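PDB 4NTD: thioredoxin reductase from Streptomyces clavuligerus, which binds FAD and glutathione and is a flavoenzyme associated with disulfide bond formation in natural sulfur products, probably that of holomycin. Local coordinates for residues G225-L230 and R238-A243; D172-V177 and A249-F254; A117-V122 and S131-V136; V198-H203 and V220-G225. One frame throughout, in Å; residues are numbered along the deposited sequence. Where two conformers were deposited one is given.

Interaction 1 of 4, residues G225-L230 and R238-A243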
loop_
_atom_site.group_PDB
_atom_site.type_symbol
_atom_site.label_atom_id
_atom_site.label_comp_id
_atom_site.label_asym_id
_atom_site.label_seq_id
_atom_site.Cartn_x
_atom_site.Cartn_y
_atom_site.Cartn_z
ATOM N N GLY A 225 20.895 -7.287 34.762
ATOM C CA GLY A 225 22.110 -6.475 34.766
ATOM C C GLY A 225 22.085 -5.339 33.763
ATOM O O GLY A 225 21.439 -5.427 32.721
ATOM N N THR A 226 22.799 -4.266 34.086
ATOM C CA THR A 226 22.967 -3.144 33.171
ATOM C C THR A 226 23.878 -3.568 32.014
ATOM O O THR A 226 24.979 -4.061 32.235
ATOM C CB THR A 226 23.571 -1.923 33.895
ATOM O OG1 THR A 226 22.746 -1.573 35.014
ATOM C CG2 THR A 226 23.688 -0.722 32.959
ATOM N N VAL A 227 23.392 -3.394 30.790
ATOM C CA VAL A 227 24.165 -3.658 29.582
ATOM C C VAL A 227 25.195 -2.542 29.409
ATOM O O VAL A 227 24.831 -1.365 29.375
ATOM C CB VAL A 227 23.251 -3.728 28.337
ATOM C CG1 VAL A 227 24.075 -3.869 27.062
ATOM C CG2 VAL A 227 22.260 -4.879 28.465
ATOM N N LYS A 228 26.470 -2.922 29.303
ATOM C CA LYS A 228 27.563 -1.959 29.187
ATOM C C LYS A 228 27.869 -1.612 27.729
ATOM O O LYS A 228 28.021 -0.439 27.391
ATOM C CB LYS A 228 28.819 -2.506 29.874
ATOM C CG LYS A 228 29.971 -1.513 29.954
ATOM C CD LYS A 228 31.209 -2.132 30.580
ATOM C CE LYS A 228 32.446 -1.296 30.283
ATOM N NZ LYS A 228 33.605 -1.665 31.143
ATOM N N ARG A 229 27.978 -2.635 26.884
ATOM C CA ARG A 229 28.360 -2.450 25.484
ATOM C C ARG A 229 28.002 -3.665 24.641
ATOM O O ARG A 229 27.791 -4.760 25.167
ATOM C CB ARG A 229 29.873 -2.193 25.363
ATOM C CG ARG A 229 30.747 -3.428 25.582
ATOM C CD ARG A 229 32.231 -3.139 25.389
ATOM N NE ARG A 229 33.061 -4.256 25.840
ATOM C CZ ARG A 229 33.835 -4.994 25.048
ATOM N NH1 ARG A 229 33.909 -4.734 23.748
ATOM N NH2 ARG A 229 34.546 -5.990 25.561
ATOM N N LEU A 230 27.950 -3.461 23.328
ATOM C CA LEU A 230 27.902 -4.561 22.383
ATOM C C LEU A 230 29.355 -4.925 22.097
ATOM O O LEU A 230 30.196 -4.040 21.931
ATOM C CB LEU A 230 27.206 -4.147 21.088
ATOM C CG LEU A 230 25.765 -3.650 21.204
ATOM C CD1 LEU A 230 25.209 -3.358 19.819
ATOM C CD2 LEU A 230 24.886 -4.653 21.937
ATOM N N ARG A 238 29.556 -10.092 18.440
ATOM C CA ARG A 238 29.856 -11.348 19.125
ATOM C C ARG A 238 29.003 -11.561 20.368
ATOM O O ARG A 238 28.806 -12.698 20.793
ATOM C CB ARG A 238 31.330 -11.385 19.531
ATOM C CG ARG A 238 32.299 -11.140 18.389
ATOM C CD ARG A 238 32.124 -12.158 17.276
ATOM N NE ARG A 238 33.141 -12.005 16.242
ATOM C CZ ARG A 238 33.332 -12.860 15.240
ATOM N NH1 ARG A 238 32.570 -13.944 15.112
ATOM N NH2 ARG A 238 34.289 -12.624 14.352
ATOM N N GLY A 239 28.516 -10.476 20.963
ATOM C CA GLY A 239 27.687 -10.586 22.153
ATOM C C GLY A 239 27.425 -9.282 22.875
ATOM O O GLY A 239 27.629 -8.195 22.329
ATOM N N VAL A 240 26.966 -9.417 24.115
ATOM C CA VAL A 240 26.577 -8.297 24.958
ATOM C C VAL A 240 27.343 -8.403 26.271
ATOM O O VAL A 240 27.353 -9.463 26.896
ATOM C CB VAL A 240 25.058 -8.333 25.242
ATOM C CG1 VAL A 240 24.638 -7.184 26.149
ATOM C CG2 VAL A 240 24.275 -8.293 23.935
ATOM N N GLU A 241 27.990 -7.312 26.677
ATOM C CA GLU A 241 28.713 -7.267 27.946
ATOM C C GLU A 241 27.884 -6.527 28.990
ATOM O O GLU A 241 27.298 -5.482 28.699
ATOM C CB GLU A 241 30.074 -6.588 27.778
ATOM C CG GLU A 241 30.908 -6.562 29.054
ATOM C CD GLU A 241 32.331 -6.078 28.839
ATOM O OE1 GLU A 241 32.854 -6.212 27.715
ATOM O OE2 GLU A 241 32.935 -5.568 29.806
ATOM N N LEU A 242 27.849 -7.074 30.204
ATOM C CA LEU A 242 27.082 -6.500 31.309
ATOM C C LEU A 242 27.985 -5.704 32.257
ATOM O O LEU A 242 29.210 -5.793 32.174
ATOM C CB LEU A 242 26.356 -7.610 32.072
ATOM C CG LEU A 242 25.431 -8.495 31.228
ATOM C CD1 LEU A 242 24.947 -9.691 32.033
ATOM C CD2 LEU A 242 24.254 -7.694 30.694
ATOM N N ALA A 243 27.361 -4.943 33.159
ATOM C CA ALA A 243 28.050 -3.961 34.029
ATOM C C ALA A 243 29.333 -4.439 34.710
ATOM O O ALA A 243 30.308 -3.688 34.779
ATOM C CB ALA A 243 27.085 -3.410 35.072
#
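Arg229 and Glu241 pair through both backbone and side chain in the hairpin of strands 227-233 and 236-242. Glu241 N donates to Arg229 O at 3.0 Å. Glu241 O receives Lys228 N at 2.8 Å and, weakly, Arg229 N at 3.4 Å; two residues facing one partner make a classic beta bulge. Ala243 N bonds weakly to Thr226 O. Arg229 has two deposited conformers, and in the one described its NE forms a salt bridge with Glu241 OE1 at 2.7 Å, while NH2 adds a weak bond to the same oxygen. NE comes from above the carboxylate plane, the two flat groups standing 75° apart. With CG opposite the backbone N (chi1 -177°) and the chain extended, Glu241 also runs alongside Lys228, likewise in two conformers, whose NZ stays 4.2 Å from Glu241 OE2, beyond a salt bridge. Replacing Glu241 by alanine would probably leave the Arg229 guanidinium without its mate and freer to turn. Val227 CG1 meets Val240 CG1 tightly at 3.5 Å, the side chains nearly perpendicular. Both valines rest on Phe201 of strand 198-201, His203 ND1 is hydrogen-bonded to Val227 N, and the Val240 backbone bonds to Val248, adding strand 247-249 to this antiparallel sheet.

Interaction 2 of 4, residues D172-V177 and A249-F254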
loop_
_atom_site.group_PDB
_atom_site.type_symbol
_atom_site.label_atom_id
_atom_site.label_comp_id
_atom_site.label_asym_id
_atom_site.label_seq_id
_atom_site.Cartn_x
_atom_site.Cartn_y
_atom_site.Cartn_z
ATOM N N ASP A 172 16.799 -19.066 13.462
ATOM C CA ASP A 172 17.438 -20.074 14.319
ATOM C C ASP A 172 18.776 -19.655 14.946
ATOM O O ASP A 172 19.459 -20.487 15.547
ATOM C CB ASP A 172 17.622 -21.398 13.559
ATOM C CG ASP A 172 16.331 -21.908 12.949
ATOM O OD1 ASP A 172 15.303 -21.933 13.656
ATOM O OD2 ASP A 172 16.340 -22.288 11.759
ATOM N N GLN A 173 19.149 -18.381 14.826
ATOM C CA GLN A 173 20.405 -17.902 15.404
ATOM C C GLN A 173 20.198 -17.448 16.851
ATOM O O GLN A 173 19.061 -17.255 17.282
ATOM C CB GLN A 173 20.983 -16.757 14.572
ATOM C CG GLN A 173 21.393 -17.171 13.167
ATOM C CD GLN A 173 22.097 -16.065 12.404
ATOM O OE1 GLN A 173 22.638 -15.128 12.995
ATOM N NE2 GLN A 173 22.100 -16.172 11.078
ATOM N N PRO A 174 21.298 -17.285 17.611
ATOM C CA PRO A 174 21.175 -16.754 18.972
ATOM C C PRO A 174 20.881 -15.252 18.962
ATOM O O PRO A 174 21.776 -14.442 18.702
ATOM C CB PRO A 174 22.544 -17.061 19.608
ATOM C CG PRO A 174 23.231 -17.999 18.673
ATOM C CD PRO A 174 22.678 -17.706 17.315
ATOM N N LEU A 175 19.626 -14.900 19.235
ATOM C CA LEU A 175 19.166 -13.515 19.173
ATOM C C LEU A 175 19.051 -12.916 20.569
ATOM O O LEU A 175 18.674 -13.603 21.518
ATOM C CB LEU A 175 17.801 -13.432 18.486
ATOM C CG LEU A 175 17.623 -14.208 17.181
ATOM C CD1 LEU A 175 16.234 -13.958 16.613
ATOM C CD2 LEU A 175 18.695 -13.843 16.165
ATOM N N GLY A 176 19.374 -11.631 20.684
ATOM C CA GLY A 176 19.198 -10.896 21.932
ATOM C C GLY A 176 18.253 -9.723 21.748
ATOM O O GLY A 176 18.099 -9.212 20.638
ATOM N N VAL A 177 17.610 -9.313 22.838
ATOM C CA VAL A 177 16.781 -8.108 22.862
ATOM C C VAL A 177 17.196 -7.258 24.058
ATOM O O VAL A 177 17.252 -7.758 25.179
ATOM C CB VAL A 177 15.281 -8.446 22.985
ATOM C CG1 VAL A 177 14.440 -7.174 22.983
ATOM C CG2 VAL A 177 14.851 -9.377 21.860
ATOM N N ALA A 249 27.158 -14.384 24.656
ATOM C CA ALA A 249 27.372 -14.449 23.218
ATOM C C ALA A 249 26.033 -14.448 22.476
ATOM O O ALA A 249 25.104 -15.167 22.850
ATOM C CB ALA A 249 28.190 -15.680 22.855
ATOM N N ARG A 250 25.950 -13.606 21.448
ATOM C CA ARG A 250 24.787 -13.499 20.563
ATOM C C ARG A 250 25.317 -13.164 19.168
ATOM O O ARG A 250 26.372 -12.544 19.044
ATOM C CB ARG A 250 23.848 -12.371 21.013
ATOM C CG ARG A 250 23.142 -12.552 22.353
ATOM C CD ARG A 250 21.989 -13.548 22.296
ATOM N NE ARG A 250 22.373 -14.889 22.730
ATOM C CZ ARG A 250 21.547 -15.929 22.813
ATOM N NH1 ARG A 250 20.262 -15.812 22.482
ATOM N NH2 ARG A 250 22.011 -17.103 23.227
ATOM N N SER A 251 24.594 -13.561 18.125
ATOM C CA SER A 251 24.972 -13.202 16.750
ATOM C C SER A 251 24.281 -11.914 16.295
ATOM O O SER A 251 24.819 -11.172 15.469
ATOM C CB SER A 251 24.631 -14.338 15.785
ATOM O OG SER A 251 23.232 -14.435 15.591
ATOM N N THR A 252 23.087 -11.668 16.827
ATOM C CA THR A 252 22.257 -10.534 16.427
ATOM C C THR A 252 21.498 -10.009 17.643
ATOM O O THR A 252 20.997 -10.794 18.448
ATOM C CB THR A 252 21.235 -10.956 15.351
ATOM O OG1 THR A 252 21.881 -11.760 14.357
ATOM C CG2 THR A 252 20.603 -9.740 14.687
ATOM N N VAL A 253 21.420 -8.686 17.774
ATOM C CA VAL A 253 20.695 -8.056 18.876
ATOM C C VAL A 253 19.639 -7.105 18.317
ATOM O O VAL A 253 19.890 -6.381 17.352
ATOM C CB VAL A 253 21.656 -7.318 19.837
ATOM C CG1 VAL A 253 20.890 -6.490 20.859
ATOM C CG2 VAL A 253 22.551 -8.320 20.553
ATOM N N PHE A 254 18.453 -7.136 18.919
ATOM C CA PHE A 254 17.341 -6.290 18.510
ATOM C C PHE A 254 16.991 -5.267 19.587
ATOM O O PHE A 254 17.157 -5.517 20.784
ATOM C CB PHE A 254 16.106 -7.139 18.192
ATOM C CG PHE A 254 16.210 -7.905 16.902
ATOM C CD1 PHE A 254 15.585 -7.442 15.751
ATOM C CD2 PHE A 254 16.925 -9.093 16.839
ATOM C CE1 PHE A 254 15.673 -8.147 14.562
ATOM C CE2 PHE A 254 17.020 -9.801 15.652
ATOM C CZ PHE A 254 16.393 -9.328 14.512
#
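Gly176 is gripped between Thr252 and Phe254 at the tight centre of the contact: its N donates to Thr252 O at 2.9 Å and its O accepts Phe254 N at 2.7 Å. A side chain at Gly176 would press against Arg250 CG and Val253 CG2, and its absence lets Arg250 fold in over the strand. The arginine bends twice (chi2 -75°, chi3 96°), bringing NH1 to Leu175 O at 2.9 Å. That oxygen lies in the guanidinium plane, although the donor sits 51° above the carbonyl plane. Pro174 CB covers one guanidinium face, 3.5 Å from Arg250 CZ, while Arg250 NE bonds to Ala249 O and NH1 also makes a salt bridge with Asp197. Strands 175-178 and 252-254 are parallel neighbours in the five-stranded sheet of a Rossmann-like domain, consistent with the second nucleotide-binding domain of thioredoxin reductases. Deep in this domain Leu175 CD1 approaches the Phe254 ring, which packs on helix 184-191 and whose side chain lies about 6 Å from that of Cys162, the residue bound covalently to glutathione. Toward the partly exposed end regular pairing gives way to Ser251 N donating to Pro174 O at 3.0 Å. There Ser251 OG donates to Gln173 OE1 at 2.8 Å, on a lone pair in the carbonyl plane; beyond it, Asp172 forms a salt bridge with Arg53 of the second subunit.

Interaction 3 of 4, residues A117-V122 and S131-V136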
loop_
_atom_site.group_PDB
_atom_site.type_symbol
_atom_site.label_atom_id
_atom_site.label_comp_id
_atom_site.label_asym_id
_atom_site.label_seq_id
_atom_site.Cartn_x
_atom_site.Cartn_y
_atom_site.Cartn_z
ATOM N N ALA A 117 -9.801 26.526 -2.468
ATOM C CA ALA A 117 -8.738 26.685 -3.461
ATOM C C ALA A 117 -7.397 26.872 -2.754
ATOM O O ALA A 117 -6.796 27.947 -2.826
ATOM C CB ALA A 117 -9.038 27.861 -4.378
ATOM N N PRO A 118 -6.923 25.820 -2.059
ATOM C CA PRO A 118 -5.671 25.936 -1.307
ATOM C C PRO A 118 -4.453 26.229 -2.179
ATOM O O PRO A 118 -4.408 25.840 -3.344
ATOM C CB PRO A 118 -5.508 24.560 -0.642
ATOM C CG PRO A 118 -6.805 23.856 -0.793
ATOM C CD PRO A 118 -7.540 24.486 -1.931
ATOM N N ARG A 119 -3.486 26.926 -1.593
ATOM C CA ARG A 119 -2.173 27.139 -2.192
ATOM C C ARG A 119 -1.163 27.133 -1.049
ATOM O O ARG A 119 -1.522 27.417 0.096
ATOM C CB ARG A 119 -2.143 28.464 -2.962
ATOM C CG ARG A 119 -0.761 28.903 -3.435
ATOM C CD ARG A 119 -0.848 29.878 -4.602
ATOM N NE ARG A 119 -1.451 29.251 -5.779
ATOM C CZ ARG A 119 -0.795 28.567 -6.718
ATOM N NH1 ARG A 119 0.527 28.400 -6.667
ATOM N NH2 ARG A 119 -1.474 28.043 -7.733
ATOM N N PHE A 120 0.084 26.781 -1.352
ATOM C CA PHE A 120 1.132 26.696 -0.336
ATOM C C PHE A 120 2.445 27.290 -0.820
ATOM O O PHE A 120 2.762 27.227 -2.007
ATOM C CB PHE A 120 1.368 25.235 0.066
ATOM C CG PHE A 120 0.129 24.535 0.535
ATOM C CD1 PHE A 120 -0.190 24.495 1.882
ATOM C CD2 PHE A 120 -0.727 23.931 -0.375
ATOM C CE1 PHE A 120 -1.338 23.858 2.319
ATOM C CE2 PHE A 120 -1.880 23.297 0.053
ATOM C CZ PHE A 120 -2.185 23.260 1.403
ATOM N N THR A 121 3.197 27.873 0.111
ATOM C CA THR A 121 4.577 28.264 -0.134
ATOM C C THR A 121 5.481 27.285 0.602
ATOM O O THR A 121 5.376 27.133 1.819
ATOM C CB THR A 121 4.865 29.697 0.349
ATOM O OG1 THR A 121 3.990 30.614 -0.319
ATOM C CG2 THR A 121 6.311 30.088 0.052
ATOM N N VAL A 122 6.355 26.617 -0.148
ATOM C CA VAL A 122 7.313 25.664 0.405
ATOM C C VAL A 122 8.684 26.333 0.401
ATOM O O VAL A 122 9.138 26.797 -0.643
ATOM C CB VAL A 122 7.346 24.369 -0.430
ATOM C CG1 VAL A 122 8.404 23.407 0.095
ATOM C CG2 VAL A 122 5.975 23.706 -0.429
ATOM N N SER A 131 5.956 27.975 -4.955
ATOM C CA SER A 131 4.509 28.066 -4.765
ATOM C C SER A 131 3.851 26.855 -5.422
ATOM O O SER A 131 4.219 26.482 -6.532
ATOM C CB SER A 131 3.971 29.355 -5.382
ATOM O OG SER A 131 2.586 29.505 -5.125
ATOM N N THR A 132 2.882 26.248 -4.738
ATOM C CA THR A 132 2.239 25.021 -5.221
ATOM C C THR A 132 0.768 24.931 -4.809
ATOM O O THR A 132 0.356 25.516 -3.807
ATOM C CB THR A 132 3.000 23.770 -4.723
ATOM O OG1 THR A 132 2.418 22.584 -5.282
ATOM C CG2 THR A 132 2.987 23.676 -3.197
ATOM N N ARG A 133 -0.019 24.188 -5.585
ATOM C CA ARG A 133 -1.436 23.992 -5.272
ATOM C C ARG A 133 -1.639 22.996 -4.130
ATOM O O ARG A 133 -2.566 23.150 -3.333
ATOM C CB ARG A 133 -2.209 23.526 -6.511
ATOM C CG ARG A 133 -2.191 24.523 -7.657
ATOM C CD ARG A 133 -2.946 24.001 -8.868
ATOM N NE ARG A 133 -4.391 24.009 -8.663
ATOM C CZ ARG A 133 -5.280 23.495 -9.514
ATOM N NH1 ARG A 133 -4.887 22.909 -10.640
ATOM N NH2 ARG A 133 -6.574 23.558 -9.229
ATOM N N ARG A 134 -0.776 21.982 -4.060
ATOM C CA ARG A 134 -0.916 20.890 -3.093
ATOM C C ARG A 134 0.441 20.445 -2.552
ATOM O O ARG A 134 1.480 20.693 -3.171
ATOM C CB ARG A 134 -1.602 19.692 -3.753
ATOM C CG ARG A 134 -3.005 19.956 -4.279
ATOM C CD ARG A 134 -3.990 20.195 -3.150
ATOM N NE ARG A 134 -5.369 20.277 -3.628
ATOM C CZ ARG A 134 -5.951 21.368 -4.128
ATOM N NH1 ARG A 134 -5.289 22.518 -4.240
ATOM N NH2 ARG A 134 -7.216 21.305 -4.529
ATOM N N VAL A 135 0.417 19.781 -1.398
ATOM C CA VAL A 135 1.622 19.229 -0.776
ATOM C C VAL A 135 1.378 17.786 -0.331
ATOM O O VAL A 135 0.323 17.471 0.222
ATOM C CB VAL A 135 2.063 20.070 0.444
ATOM C CG1 VAL A 135 3.259 19.436 1.150
ATOM C CG2 VAL A 135 2.398 21.490 0.012
ATOM N N VAL A 136 2.358 16.921 -0.592
ATOM C CA VAL A 136 2.400 15.574 -0.026
ATOM C C VAL A 136 3.623 15.500 0.881
ATOM O O VAL A 136 4.749 15.706 0.423
ATOM C CB VAL A 136 2.507 14.486 -1.116
ATOM C CG1 VAL A 136 2.590 13.098 -0.486
ATOM C CG2 VAL A 136 1.327 14.570 -2.075
HETATM O O HOH W 1 -5.180 25.350 -6.012
HETATM O O HOH W 2 2.906 30.937 -2.920
#
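Ser131 receives the Arg119 side chain at the start of the second segment: OG accepts Arg119 NH1 at 2.8 Å, lying in the guanidinium plane. A turn at the third torsion of Arg119 (chi3 -64°) brings the group back over the strand, so that one face covers the peptide between Thr132 and Arg133. A leucine in place of Arg119 would probably leave Ser131 OG without this donor and uncover that peptide. A water also joins Ser131 OG to Thr121 OG1. Thr132 makes the regular antiparallel exchange with Phe120, its O taking Phe120 N at 2.8 Å and its N giving to Phe120 O at 2.9 Å. Its OG1 donates to a lone pair of Arg134 O at 3.0 Å, while CG2 packs on Phe120 CB. At Arg133 the chain turns a corner. Its carbonyl O comes to the edge of the Phe120 ring, 3.5 Å from CE2, and its guanidinium leaves for salt bridges with Glu326 and Asp327. Arg134 curls back, NH1 donating to Arg133 O at 2.9 Å, with Pro118 over one guanidinium face; NH2 bonds to Gln322 and pairs with Glu326 on helix 305-338. Val135 CG2 then approaches Phe120 CG at 3.8 Å and packs against Val122. Hairpin 119-132 thus hands the chain to strand 134-137 of the parallel sheet, the junction of antiparallel sheet and Rossmann-type sheet found in the FAD domain of this flavoprotein family; Val122 adjoins FAD-binding Val106.

Interaction 4 of 4, residues V198-H203 and V220-G225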
loop_
_atom_site.group_PDB
_atom_site.type_symbol
_atom_site.label_atom_id
_atom_site.label_comp_id
_atom_site.label_asym_id
_atom_site.label_seq_id
_atom_site.Cartn_x
_atom_site.Cartn_y
_atom_site.Cartn_z
ATOM N N VAL A 198 16.273 -17.018 22.010
ATOM C CA VAL A 198 16.054 -15.581 22.175
ATOM C C VAL A 198 16.202 -15.227 23.652
ATOM O O VAL A 198 15.548 -15.829 24.499
ATOM C CB VAL A 198 14.649 -15.161 21.694
ATOM C CG1 VAL A 198 14.441 -13.662 21.872
ATOM C CG2 VAL A 198 14.443 -15.555 20.239
ATOM N N VAL A 199 17.058 -14.250 23.951
ATOM C CA VAL A 199 17.301 -13.804 25.322
ATOM C C VAL A 199 16.937 -12.329 25.475
ATOM O O VAL A 199 17.290 -11.507 24.626
ATOM C CB VAL A 199 18.784 -14.003 25.707
ATOM C CG1 VAL A 199 19.123 -13.285 27.006
ATOM C CG2 VAL A 199 19.100 -15.486 25.821
ATOM N N LEU A 200 16.242 -12.002 26.563
ATOM C CA LEU A 200 15.963 -10.614 26.922
ATOM C C LEU A 200 16.970 -10.146 27.962
ATOM O O LEU A 200 17.068 -10.727 29.042
ATOM C CB LEU A 200 14.541 -10.459 27.472
ATOM C CG LEU A 200 14.150 -9.067 27.992
ATOM C CD1 LEU A 200 14.190 -8.029 26.881
ATOM C CD2 LEU A 200 12.777 -9.093 28.644
ATOM N N PHE A 201 17.717 -9.098 27.628
ATOM C CA PHE A 201 18.582 -8.423 28.588
ATOM C C PHE A 201 17.724 -7.356 29.263
ATOM O O PHE A 201 17.446 -6.315 28.669
ATOM C CB PHE A 201 19.797 -7.829 27.876
ATOM C CG PHE A 201 20.668 -8.867 27.224
ATOM C CD1 PHE A 201 21.676 -9.495 27.944
ATOM C CD2 PHE A 201 20.464 -9.240 25.900
ATOM C CE1 PHE A 201 22.473 -10.462 27.354
ATOM C CE2 PHE A 201 21.259 -10.207 25.306
ATOM C CZ PHE A 201 22.265 -10.820 26.034
ATOM N N ARG A 202 17.289 -7.615 30.495
ATOM C CA ARG A 202 16.292 -6.754 31.143
ATOM C C ARG A 202 16.732 -5.296 31.266
ATOM O O ARG A 202 15.910 -4.396 31.107
ATOM C CB ARG A 202 15.892 -7.282 32.522
ATOM C CG ARG A 202 14.734 -6.503 33.132
ATOM C CD ARG A 202 14.212 -7.141 34.409
ATOM N NE ARG A 202 15.078 -6.900 35.558
ATOM C CZ ARG A 202 14.926 -5.892 36.412
ATOM N NH1 ARG A 202 13.941 -5.020 36.247
ATOM N NH2 ARG A 202 15.762 -5.757 37.432
ATOM N N HIS A 203 18.011 -5.062 31.558
ATOM C CA HIS A 203 18.543 -3.690 31.598
ATOM C C HIS A 203 17.750 -2.788 32.560
ATOM O O HIS A 203 17.543 -1.603 32.292
ATOM C CB HIS A 203 18.543 -3.109 30.172
ATOM C CG HIS A 203 19.369 -1.872 30.009
ATOM N ND1 HIS A 203 20.708 -1.831 30.320
ATOM C CD2 HIS A 203 19.054 -0.641 29.541
ATOM C CE1 HIS A 203 21.184 -0.625 30.066
ATOM N NE2 HIS A 203 20.200 0.117 29.591
ATOM N N VAL A 220 11.929 -17.720 26.843
ATOM C CA VAL A 220 12.864 -16.623 26.603
ATOM C C VAL A 220 13.547 -16.306 27.933
ATOM O O VAL A 220 12.920 -15.719 28.818
ATOM C CB VAL A 220 12.120 -15.360 26.111
ATOM C CG1 VAL A 220 13.054 -14.157 26.006
ATOM C CG2 VAL A 220 11.440 -15.631 24.778
ATOM N N PRO A 221 14.828 -16.696 28.090
ATOM C CA PRO A 221 15.517 -16.327 29.325
ATOM C C PRO A 221 15.620 -14.816 29.516
ATOM O O PRO A 221 15.758 -14.080 28.536
ATOM C CB PRO A 221 16.913 -16.935 29.151
ATOM C CG PRO A 221 16.725 -18.056 28.196
ATOM C CD PRO A 221 15.638 -17.608 27.263
ATOM N N VAL A 222 15.539 -14.369 30.766
ATOM C CA VAL A 222 15.733 -12.963 31.098
ATOM C C VAL A 222 17.010 -12.840 31.919
ATOM O O VAL A 222 17.089 -13.354 33.033
ATOM C CB VAL A 222 14.550 -12.378 31.893
ATOM C CG1 VAL A 222 14.733 -10.879 32.105
ATOM C CG2 VAL A 222 13.233 -12.653 31.182
ATOM N N ILE A 223 18.005 -12.167 31.352
ATOM C CA ILE A 223 19.285 -11.972 32.017
ATOM C C ILE A 223 19.291 -10.592 32.669
ATOM O O ILE A 223 19.027 -9.585 32.011
ATOM C CB ILE A 223 20.454 -12.152 31.027
ATOM C CG1 ILE A 223 20.438 -13.596 30.500
ATOM C CG2 ILE A 223 21.787 -11.823 31.692
ATOM C CD1 ILE A 223 21.544 -13.941 29.532
ATOM N N GLU A 224 19.576 -10.563 33.970
ATOM C CA GLU A 224 19.596 -9.335 34.775
ATOM C C GLU A 224 20.923 -8.611 34.629
ATOM O O GLU A 224 21.955 -9.251 34.427
ATOM C CB GLU A 224 19.408 -9.663 36.261
ATOM C CG GLU A 224 17.996 -10.047 36.656
ATOM C CD GLU A 224 17.028 -8.889 36.533
ATOM O OE1 GLU A 224 17.356 -7.786 37.019
ATOM O OE2 GLU A 224 15.941 -9.080 35.956
ATOM N N GLY A 225 20.895 -7.287 34.762
ATOM C CA GLY A 225 22.110 -6.475 34.766
ATOM C C GLY A 225 22.085 -5.339 33.763
ATOM O O GLY A 225 21.439 -5.427 32.721
HETATM O O HOH W 3 20.281 -7.166 31.160
#
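Leu200 and Phe201 run parallel to Val222 and Ile223 as the two strands of a beta-alpha-beta crossover, connected by helix 209-217. The ladder is regular: Leu200 N donates to Pro221 O, Ile223 N to Leu200 O at 2.9 Å, and Arg202 N to Ile223 O. The side chains lie on two faces of the sheet, and their torsions decide which atoms meet. On one, Val199 has CG1 opposite its backbone N (chi1 168°), which places that methyl over a face of the Phe201 ring near its rim and 3.6 Å from Ile223 CD1. Ile223 has CG1 beside its own N and an extended chain, and CD1 also reaches Phe201 CE1 at 4.2 Å. Phe201 and Ile223 both touch Val248 of the adjoining antiparallel sheet. The other face belongs to Leu200, Val220 and Val222, all of which touch Leu215 of helix 209-217; Leu200 CB meets Val220 CG1 at 4.2 Å. Beyond the strands Arg202 and Glu224 face each other as a salt bridge, each with two deposited conformers. In the pair described, bends at chi3 of Arg202 (76°) and chi2 of Glu224 (-67°) turn the flat groups nearly coplanar, and NH2 meets the syn lone pair of Glu224 OE1 at 2.6 Å; the approach of NE is too short to be trusted in detail. Gly225 has a positive phi that would jam a side chain against the preceding carbonyl. Its O, together with Ile223 O, accepts from a water that in turn takes His203 N at 3.1 Å.

From the N terminus, interaction 3 comes first, closing a short hairpin loop in the FAD domain before the other contacts begin. Interaction 2 opens next, at 172-177, and closes only at 249-254, so its long loop encloses both remaining contacts. Within it interaction 4 closes the crossover around helix 209-217, and interaction 1 follows in series, the two sharing Gly225; none of them cross. Interactions 2 and 4 meet in one parallel sheet, where the backbone of Val177 probably hydrogen-bonds to Val199 and Phe201. Interaction 1 meets interaction 2 where Val240 packs on Val253 and Arg250 N probably hydrogen-bonds to Arg238 O. Interaction 3 stands apart, its centre about 50 Å from that of interaction 1.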